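Local coordinates for protein putative hydrolase (Chloroflexus aurantiacus J-10-fl, PDB 3CMN) that is of unconfirmed function but is probably a hydrolase of the zincin-like metallopeptidase family, at residues 166-180 with 280-294. Sequence-based numbering, arbitrary orientation.
Sequences VQQQLGLSDEDFRLW and LPSFNQIEQQIAQRQ
Trp180 is a knob in a hole formed by Phe283, Ile286, Glu287 and Ile290 of the neighbouring helix. Ile286 CG2 stands over one face of the indole, a CH-pi contact 3.9 Å from the centroid of the five-membered ring of Trp180. Trp180 NE1 donates to Glu287 OE2, which lies near the indole plane (2.9 Å, 162° at the hydrogen) and is met from above the plane of its own carboxylate; a bend at chi2 (-51°) brings that carboxylate round to the indole. Replacing Trp180 by alanine is likely to leave the Glu287 carboxylate without its indole N-H and open a gap beside Ile286 and Ile290. Asp176 OD2 takes two bonds from Ser282, the hydroxyl OG at 2.6 Å on its anti lone pair and the backbone N at 3.3 Å, tying the N-terminal turns of the two helices together. The axes of 174-180 and 283-294 approach to 10.4 Å and cross at -69°; helix 174-193 continues into an HExxH pattern, consistent with a zincin active-site helix, and His184 of that pattern meets the Trp180 ring nearly parallel. Leu280 CD2 packs tightly on Leu179 CD2 (3.3 Å). Farther along, Leu172 CD2 touches Ile286 CG1, and Ile290 CD1 lies against Leu170 CD1 (3.8 Å) and Val166 CG1. Gly171, in a Schellman motif, ends helix 160-169 between these leucines. Val166 CG2 sits over one face of the Arg293 guanidinium.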
ATOM      1  N   VAL A 166      11.052   1.605  13.834  1.00 35.26           N
ATOM      2  CA  VAL A 166      11.584   2.375  12.717  1.00 36.18           C
ATOM      3  C   VAL A 166      11.880   3.800  13.184  1.00 36.64           C
ATOM      4  O   VAL A 166      12.945   4.336  12.913  1.00 36.92           O
ATOM      5  CB  VAL A 166      10.594   2.431  11.522  1.00 37.16           C
ATOM      6  CG1 VAL A 166      11.155   3.326  10.436  1.00 37.97           C
ATOM      7  CG2 VAL A 166      10.358   1.037  10.960  1.00 36.47           C
ATOM      8  N   GLN A 167      10.931   4.401  13.895  1.00 38.09           N
ATOM      9  CA  GLN A 167      11.086   5.762  14.402  1.00 39.66           C
ATOM     10  C   GLN A 167      12.388   5.922  15.161  1.00 41.32           C
ATOM     11  O   GLN A 167      13.102   6.906  14.996  1.00 41.93           O
ATOM     12  CB  GLN A 167       9.949   6.118  15.358  1.00 39.17           C
ATOM     13  CG  GLN A 167      10.070   7.512  15.956  1.00 39.04           C
ATOM     14  CD  GLN A 167       9.906   7.550  17.480  1.00 39.52           C
ATOM     15  OE1 GLN A 167       8.874   7.163  18.030  1.00 40.41           O
ATOM     16  NE2 GLN A 167      10.931   8.039  18.160  1.00 40.84           N
ATOM     17  N   GLN A 168      12.685   4.940  16.001  1.00 42.97           N
ATOM     18  CA  GLN A 168      13.873   4.977  16.826  1.00 44.01           C
ATOM     19  C   GLN A 168      15.152   4.621  16.096  1.00 44.73           C
ATOM     20  O   GLN A 168      16.203   5.176  16.389  1.00 45.80           O
ATOM     21  CB  GLN A 168      13.661   4.082  18.043  1.00 44.73           C
ATOM     22  CG  GLN A 168      12.687   4.696  19.052  1.00 45.08           C
ATOM     23  CD  GLN A 168      11.677   3.695  19.585  1.00 46.94           C
ATOM     24  OE1 GLN A 168      12.028   2.575  19.957  1.00 47.65           O
ATOM     25  NE2 GLN A 168      10.413   4.100  19.635  1.00 46.19           N
ATOM     26  N   GLN A 169      15.074   3.701  15.146  1.00 44.72           N
ATOM     27  CA  GLN A 169      16.255   3.344  14.385  1.00 45.06           C
ATOM     28  C   GLN A 169      16.655   4.512  13.483  1.00 44.85           C
ATOM     29  O   GLN A 169      17.817   4.657  13.127  1.00 45.14           O
ATOM     30  CB  GLN A 169      15.988   2.102  13.531  1.00 47.91           C
ATOM     31  CG  GLN A 169      16.329   0.787  14.224  1.00 51.27           C
ATOM     32  CD  GLN A 169      15.204  -0.237  14.155  1.00 52.96           C
ATOM     33  OE1 GLN A 169      14.821  -0.694  13.074  1.00 53.45           O
ATOM     34  NE2 GLN A 169      14.666  -0.600  15.318  1.00 53.96           N
ATOM     35  N   LEU A 170      15.686   5.347  13.121  1.00 43.34           N
ATOM     36  CA  LEU A 170      15.946   6.482  12.252  1.00 41.52           C
ATOM     37  C   LEU A 170      16.111   7.792  13.004  1.00 40.43           C
ATOM     38  O   LEU A 170      16.250   8.848  12.387  1.00 41.06           O
ATOM     39  CB  LEU A 170      14.812   6.636  11.239  1.00 41.57           C
ATOM     40  CG  LEU A 170      14.588   5.462  10.287  1.00 42.07           C
ATOM     41  CD1 LEU A 170      13.402   5.778   9.386  1.00 39.44           C
ATOM     42  CD2 LEU A 170      15.851   5.211   9.462  1.00 40.22           C
ATOM     43  N   GLY A 171      16.097   7.726  14.329  1.00 39.97           N
ATOM     44  CA  GLY A 171      16.237   8.927  15.132  1.00 38.06           C
ATOM     45  C   GLY A 171      15.194   9.968  14.774  1.00 38.45           C
ATOM     46  O   GLY A 171      15.485  11.162  14.676  1.00 38.20           O
ATOM     47  N   LEU A 172      13.959   9.524  14.585  1.00 38.11           N
ATOM     48  CA  LEU A 172      12.903  10.449  14.224  1.00 35.79           C
ATOM     49  C   LEU A 172      12.034  10.796  15.410  1.00 35.91           C
ATOM     50  O   LEU A 172      12.134  10.189  16.474  1.00 34.82           O
ATOM     51  CB  LEU A 172      12.056   9.871  13.089  1.00 36.29           C
ATOM     52  CG  LEU A 172      12.738   9.846  11.718  1.00 36.91           C
ATOM     53  CD1 LEU A 172      11.978   8.960  10.767  1.00 36.69           C
ATOM     54  CD2 LEU A 172      12.820  11.263  11.170  1.00 37.97           C
ATOM     55  N   SER A 173      11.196  11.802  15.199  1.00 35.33           N
ATOM     56  CA  SER A 173      10.266  12.314  16.187  1.00 36.90           C
ATOM     57  C   SER A 173       9.051  11.385  16.368  1.00 37.64           C
ATOM     58  O   SER A 173       8.445  10.938  15.397  1.00 38.74           O
ATOM     59  CB  SER A 173       9.805  13.707  15.739  1.00 37.98           C
ATOM     60  OG  SER A 173       8.753  14.209  16.545  1.00 41.15           O
ATOM     61  N   ASP A 174       8.700  11.101  17.614  1.00 36.86           N
ATOM     62  CA  ASP A 174       7.568  10.241  17.913  1.00 35.97           C
ATOM     63  C   ASP A 174       6.308  10.778  17.241  1.00 35.65           C
ATOM     64  O   ASP A 174       5.675  10.098  16.441  1.00 35.94           O
ATOM     65  CB  ASP A 174       7.372  10.179  19.432  1.00 35.51           C
ATOM     66  CG  ASP A 174       6.155   9.370  19.848  1.00 35.22           C
ATOM     67  OD1 ASP A 174       5.028   9.717  19.449  1.00 37.65           O
ATOM     68  OD2 ASP A 174       6.325   8.385  20.597  1.00 39.10           O
ATOM     69  N   GLU A 175       5.950  12.008  17.572  1.00 35.54           N
ATOM     70  CA  GLU A 175       4.757  12.633  17.024  1.00 35.32           C
ATOM     71  C   GLU A 175       4.772  12.794  15.509  1.00 34.82           C
ATOM     72  O   GLU A 175       3.826  12.421  14.821  1.00 34.22           O
ATOM     73  CB  GLU A 175       4.561  14.003  17.673  1.00 34.52           C
ATOM     74  CG  GLU A 175       3.296  14.739  17.274  1.00 32.66           C
ATOM     75  CD  GLU A 175       2.039  14.161  17.902  1.00 34.96           C
ATOM     76  OE1 GLU A 175       2.141  13.296  18.805  1.00 35.41           O
ATOM     77  OE2 GLU A 175       0.935  14.586  17.494  1.00 35.00           O
ATOM     78  N   ASP A 176       5.847  13.362  14.988  1.00 35.99           N
ATOM     79  CA  ASP A 176       5.940  13.609  13.554  1.00 36.65           C
ATOM     80  C   ASP A 176       5.900  12.366  12.673  1.00 35.91           C
ATOM     81  O   ASP A 176       5.215  12.349  11.641  1.00 35.17           O
ATOM     82  CB  ASP A 176       7.192  14.434  13.259  1.00 37.65           C
ATOM     83  CG  ASP A 176       7.037  15.882  13.679  1.00 40.52           C
ATOM     84  OD1 ASP A 176       6.219  16.166  14.581  1.00 42.30           O
ATOM     85  OD2 ASP A 176       7.739  16.742  13.113  1.00 42.95           O
ATOM     86  N   PHE A 177       6.628  11.326  13.070  1.00 34.39           N
ATOM     87  CA  PHE A 177       6.641  10.105  12.283  1.00 34.35           C
ATOM     88  C   PHE A 177       5.275   9.419  12.253  1.00 34.56           C
ATOM     89  O   PHE A 177       4.838   8.946  11.210  1.00 35.70           O
ATOM     90  CB  PHE A 177       7.687   9.134  12.807  1.00 34.18           C
ATOM     91  CG  PHE A 177       7.808   7.889  11.986  1.00 36.11           C
ATOM     92  CD1 PHE A 177       7.935   7.962  10.594  1.00 38.16           C
ATOM     93  CD2 PHE A 177       7.806   6.644  12.594  1.00 37.98           C
ATOM     94  CE1 PHE A 177       8.058   6.806   9.819  1.00 37.59           C
ATOM     95  CE2 PHE A 177       7.927   5.479  11.836  1.00 39.21           C
ATOM     96  CZ  PHE A 177       8.054   5.564  10.439  1.00 40.20           C
ATOM     97  N   ARG A 178       4.593   9.376  13.391  1.00 32.72           N
ATOM     98  CA  ARG A 178       3.288   8.738  13.436  1.00 31.23           C
ATOM     99  C   ARG A 178       2.205   9.534  12.718  1.00 30.97           C
ATOM    100  O   ARG A 178       1.215   8.964  12.270  1.00 31.82           O
ATOM    101  CB  ARG A 178       2.900   8.435  14.886  1.00 29.89           C
ATOM    102  CG  ARG A 178       3.704   7.285  15.440  1.00 28.54           C
ATOM    103  CD  ARG A 178       3.395   7.033  16.884  1.00 31.27           C
ATOM    104  NE  ARG A 178       4.194   5.926  17.395  1.00 31.59           N
ATOM    105  CZ  ARG A 178       5.506   5.970  17.577  1.00 31.07           C
ATOM    106  NH1 ARG A 178       6.185   7.074  17.293  1.00 31.98           N
ATOM    107  NH2 ARG A 178       6.136   4.905  18.047  1.00 33.23           N
ATOM    108  N   LEU A 179       2.383  10.847  12.615  1.00 31.68           N
ATOM    109  CA  LEU A 179       1.419  11.659  11.887  1.00 30.82           C
ATOM    110  C   LEU A 179       1.728  11.432  10.414  1.00 30.09           C
ATOM    111  O   LEU A 179       0.831  11.380   9.582  1.00 30.62           O
ATOM    112  CB  LEU A 179       1.550  13.151  12.218  1.00 28.95           C
ATOM    113  CG  LEU A 179       0.653  14.060  11.356  1.00 29.96           C
ATOM    114  CD1 LEU A 179      -0.818  13.656  11.547  1.00 26.04           C
ATOM    115  CD2 LEU A 179       0.865  15.529  11.722  1.00 30.06           C
ATOM    116  N   TRP A 180       3.011  11.281  10.111  1.00 31.90           N
ATOM    117  CA  TRP A 180       3.460  11.038   8.752  1.00 34.53           C
ATOM    118  C   TRP A 180       2.830   9.728   8.271  1.00 35.16           C
ATOM    119  O   TRP A 180       2.314   9.643   7.158  1.00 35.64           O
ATOM    120  CB  TRP A 180       4.986  10.921   8.714  1.00 34.80           C
ATOM    121  CG  TRP A 180       5.536  10.616   7.347  1.00 37.84           C
ATOM    122  CD1 TRP A 180       5.827  11.515   6.363  1.00 38.32           C
ATOM    123  CD2 TRP A 180       5.831   9.318   6.801  1.00 39.84           C
ATOM    124  NE1 TRP A 180       6.288  10.863   5.244  1.00 39.13           N
ATOM    125  CE2 TRP A 180       6.301   9.515   5.483  1.00 40.02           C
ATOM    126  CE3 TRP A 180       5.743   8.010   7.299  1.00 41.49           C
ATOM    127  CZ2 TRP A 180       6.682   8.453   4.651  1.00 41.78           C
ATOM    128  CZ3 TRP A 180       6.123   6.952   6.470  1.00 42.32           C
ATOM    129  CH2 TRP A 180       6.586   7.184   5.160  1.00 42.71           C
ATOM    130  N   LEU A 280       4.254  18.904   9.229  1.00 46.93           N
ATOM    131  CA  LEU A 280       5.371  18.185   9.842  1.00 47.07           C
ATOM    132  C   LEU A 280       6.697  18.943   9.758  1.00 47.50           C
ATOM    133  O   LEU A 280       7.345  18.958   8.712  1.00 47.70           O
ATOM    134  CB  LEU A 280       5.537  16.800   9.201  1.00 45.67           C
ATOM    135  CG  LEU A 280       4.322  15.866   9.265  1.00 45.34           C
ATOM    136  CD1 LEU A 280       4.617  14.578   8.508  1.00 44.57           C
ATOM    137  CD2 LEU A 280       3.968  15.588  10.726  1.00 45.01           C
ATOM    138  N   PRO A 281       7.114  19.583  10.864  1.00 47.44           N
ATOM    139  CA  PRO A 281       8.378  20.329  10.862  1.00 47.43           C
ATOM    140  C   PRO A 281       9.600  19.475  10.510  1.00 47.02           C
ATOM    141  O   PRO A 281      10.579  19.981   9.963  1.00 46.33           O
ATOM    142  CB  PRO A 281       8.443  20.924  12.277  1.00 47.28           C
ATOM    143  CG  PRO A 281       7.495  20.062  13.087  1.00 48.80           C
ATOM    144  CD  PRO A 281       6.382  19.795  12.124  1.00 47.34           C
ATOM    145  N   SER A 282       9.540  18.182  10.810  1.00 47.56           N
ATOM    146  CA  SER A 282      10.647  17.278  10.507  1.00 47.29           C
ATOM    147  C   SER A 282      10.435  16.567   9.176  1.00 47.34           C
ATOM    148  O   SER A 282      11.177  15.645   8.833  1.00 47.41           O
ATOM    149  CB  SER A 282      10.817  16.243  11.626  1.00 48.19           C
ATOM    150  OG  SER A 282       9.614  15.533  11.873  1.00 49.24           O
ATOM    151  N   PHE A 283       9.436  17.017   8.419  1.00 47.58           N
ATOM    152  CA  PHE A 283       9.104  16.425   7.127  1.00 48.89           C
ATOM    153  C   PHE A 283      10.312  16.093   6.252  1.00 49.75           C
ATOM    154  O   PHE A 283      10.470  14.953   5.810  1.00 49.53           O
ATOM    155  CB  PHE A 283       8.168  17.340   6.339  1.00 50.01           C
ATOM    156  CG  PHE A 283       7.512  16.663   5.163  1.00 51.57           C
ATOM    157  CD1 PHE A 283       6.363  15.891   5.342  1.00 52.32           C
ATOM    158  CD2 PHE A 283       8.053  16.774   3.882  1.00 51.98           C
ATOM    159  CE1 PHE A 283       5.757  15.239   4.263  1.00 52.48           C
ATOM    160  CE2 PHE A 283       7.459  16.126   2.792  1.00 52.34           C
ATOM    161  CZ  PHE A 283       6.309  15.359   2.985  1.00 52.48           C
ATOM    162  N   ASN A 284      11.154  17.084   5.985  1.00 51.04           N
ATOM    163  CA  ASN A 284      12.325  16.846   5.154  1.00 52.33           C
ATOM    164  C   ASN A 284      13.171  15.753   5.787  1.00 51.75           C
ATOM    165  O   ASN A 284      13.634  14.844   5.090  1.00 51.62           O
ATOM    166  CB  ASN A 284      13.138  18.131   4.986  1.00 54.68           C
ATOM    167  CG  ASN A 284      12.389  19.194   4.191  1.00 57.46           C
ATOM    168  OD1 ASN A 284      11.981  18.964   3.053  1.00 59.03           O
ATOM    169  ND2 ASN A 284      12.202  20.364   4.793  1.00 60.03           N
ATOM    170  N   GLN A 285      13.350  15.831   7.105  1.00 50.73           N
ATOM    171  CA  GLN A 285      14.130  14.845   7.848  1.00 50.21           C
ATOM    172  C   GLN A 285      13.630  13.420   7.594  1.00 49.28           C
ATOM    173  O   GLN A 285      14.413  12.521   7.258  1.00 49.14           O
ATOM    174  CB  GLN A 285      14.047  15.129   9.354  1.00 50.80           C
ATOM    175  CG  GLN A 285      14.996  16.213   9.880  1.00 53.28           C
ATOM    176  CD  GLN A 285      14.665  17.608   9.373  1.00 53.80           C
ATOM    177  OE1 GLN A 285      13.536  18.075   9.506  1.00 52.92           O
ATOM    178  NE2 GLN A 285      15.658  18.283   8.798  1.00 54.08           N
ATOM    179  N   ILE A 286      12.323  13.227   7.762  1.00 48.09           N
ATOM    180  CA  ILE A 286      11.697  11.919   7.583  1.00 46.97           C
ATOM    181  C   ILE A 286      11.884  11.383   6.173  1.00 47.67           C
ATOM    182  O   ILE A 286      12.413  10.285   5.988  1.00 45.80           O
ATOM    183  CB  ILE A 286      10.179  11.975   7.910  1.00 44.70           C
ATOM    184  CG1 ILE A 286       9.974  12.446   9.350  1.00 42.57           C
ATOM    185  CG2 ILE A 286       9.550  10.602   7.731  1.00 42.53           C
ATOM    186  CD1 ILE A 286       8.532  12.706   9.698  1.00 41.30           C
ATOM    187  N   GLU A 287      11.448  12.157   5.185  1.00 49.73           N
ATOM    188  CA  GLU A 287      11.579  11.743   3.796  1.00 52.51           C
ATOM    189  C   GLU A 287      12.996  11.251   3.535  1.00 53.05           C
ATOM    190  O   GLU A 287      13.194  10.243   2.857  1.00 53.41           O
ATOM    191  CB  GLU A 287      11.238  12.902   2.855  1.00 53.74           C
ATOM    192  CG  GLU A 287       9.745  13.252   2.780  1.00 56.75           C
ATOM    193  CD  GLU A 287       8.856  12.035   2.510  1.00 58.92           C
ATOM    194  OE1 GLU A 287       9.325  11.071   1.867  1.00 58.95           O
ATOM    195  OE2 GLU A 287       7.678  12.046   2.929  1.00 59.89           O
ATOM    196  N   GLN A 288      13.976  11.951   4.101  1.00 54.21           N
ATOM    197  CA  GLN A 288      15.383  11.580   3.944  1.00 54.50           C
ATOM    198  C   GLN A 288      15.654  10.220   4.569  1.00 53.22           C
ATOM    199  O   GLN A 288      16.125   9.296   3.904  1.00 52.53           O
ATOM    200  CB  GLN A 288      16.286  12.605   4.626  1.00 56.82           C
ATOM    201  CG  GLN A 288      16.154  14.005   4.091  1.00 60.92           C
ATOM    202  CD  GLN A 288      16.949  14.993   4.908  1.00 63.82           C
ATOM    203  OE1 GLN A 288      18.169  14.869   5.036  1.00 64.83           O
ATOM    204  NE2 GLN A 288      16.263  15.979   5.479  1.00 65.82           N
ATOM    205  N   GLN A 289      15.355  10.120   5.861  1.00 51.85           N
ATOM    206  CA  GLN A 289      15.560   8.897   6.636  1.00 51.42           C
ATOM    207  C   GLN A 289      14.773   7.674   6.161  1.00 49.99           C
ATOM    208  O   GLN A 289      15.289   6.558   6.132  1.00 49.27           O
ATOM    209  CB  GLN A 289      15.206   9.163   8.105  1.00 51.38           C
ATOM    210  CG  GLN A 289      16.160  10.099   8.807  1.00 51.39           C
ATOM    211  CD  GLN A 289      17.530   9.486   8.972  1.00 50.93           C
ATOM    212  OE1 GLN A 289      17.721   8.570   9.773  1.00 52.23           O
ATOM    213  NE2 GLN A 289      18.492   9.977   8.209  1.00 50.03           N
ATOM    214  N   ILE A 290      13.519   7.892   5.799  1.00 49.79           N
ATOM    215  CA  ILE A 290      12.646   6.810   5.372  1.00 49.55           C
ATOM    216  C   ILE A 290      12.905   6.308   3.939  1.00 48.86           C
ATOM    217  O   ILE A 290      12.355   5.291   3.519  1.00 48.72           O
ATOM    218  CB  ILE A 290      11.166   7.252   5.538  1.00 47.97           C
ATOM    219  CG1 ILE A 290      10.268   6.028   5.662  1.00 48.17           C
ATOM    220  CG2 ILE A 290      10.746   8.128   4.379  1.00 48.77           C
ATOM    221  CD1 ILE A 290      10.615   5.136   6.854  1.00 45.62           C
ATOM    222  N   ALA A 291      13.762   7.008   3.207  1.00 48.99           N
ATOM    223  CA  ALA A 291      14.080   6.638   1.830  1.00 49.63           C
ATOM    224  C   ALA A 291      14.359   5.144   1.613  1.00 50.23           C
ATOM    225  O   ALA A 291      13.752   4.511   0.740  1.00 49.49           O
ATOM    226  CB  ALA A 291      15.264   7.462   1.336  1.00 48.99           C
ATOM    227  N   GLN A 292      15.272   4.578   2.398  1.00 50.09           N
ATOM    228  CA  GLN A 292      15.608   3.168   2.240  1.00 50.95           C
ATOM    229  C   GLN A 292      14.473   2.231   2.649  1.00 50.51           C
ATOM    230  O   GLN A 292      14.327   1.147   2.086  1.00 50.13           O
ATOM    231  CB  GLN A 292      16.876   2.809   3.031  1.00 50.89           C
ATOM    232  CG  GLN A 292      17.296   1.350   2.840  1.00 52.44           C
ATOM    233  CD  GLN A 292      18.527   0.955   3.635  1.00 53.47           C
ATOM    234  OE1 GLN A 292      19.612   1.506   3.441  1.00 54.97           O
ATOM    235  NE2 GLN A 292      18.366  -0.013   4.533  1.00 53.31           N
ATOM    236  N   ARG A 293      13.678   2.643   3.631  1.00 51.01           N
ATOM    237  CA  ARG A 293      12.557   1.829   4.097  1.00 51.25           C
ATOM    238  C   ARG A 293      11.458   1.766   3.029  1.00 50.39           C
ATOM    239  O   ARG A 293      10.655   0.834   3.003  1.00 50.06           O
ATOM    240  CB  ARG A 293      11.986   2.409   5.392  1.00 52.84           C
ATOM    241  CG  ARG A 293      10.859   1.587   6.007  1.00 54.95           C
ATOM    242  CD  ARG A 293      11.357   0.240   6.522  1.00 55.24           C
ATOM    243  NE  ARG A 293      10.367  -0.393   7.387  1.00 55.54           N
ATOM    244  CZ  ARG A 293      10.657  -1.349   8.261  1.00 55.89           C
ATOM    245  NH1 ARG A 293      11.905  -1.783   8.372  1.00 57.65           N
ATOM    246  NH2 ARG A 293       9.712  -1.848   9.050  1.00 54.58           N
ATOM    247  N   GLN A 294      11.435   2.766   2.153  1.00 49.59           N
ATOM    248  CA  GLN A 294      10.463   2.817   1.066  1.00 49.05           C
ATOM    249  C   GLN A 294      10.908   1.858  -0.047  1.00 48.28           C
ATOM    250  O   GLN A 294      10.085   1.173  -0.652  1.00 47.06           O
ATOM    251  CB  GLN A 294      10.361   4.240   0.517  1.00 49.78           C
ATOM    252  CG  GLN A 294       9.812   5.258   1.505  1.00 50.89           C
ATOM    253  CD  GLN A 294       9.926   6.691   1.001  1.00 53.45           C
ATOM    254  OE1 GLN A 294      11.022   7.184   0.724  1.00 54.71           O
ATOM    255  NE2 GLN A 294       8.790   7.365   0.884  1.00 54.61           N
TER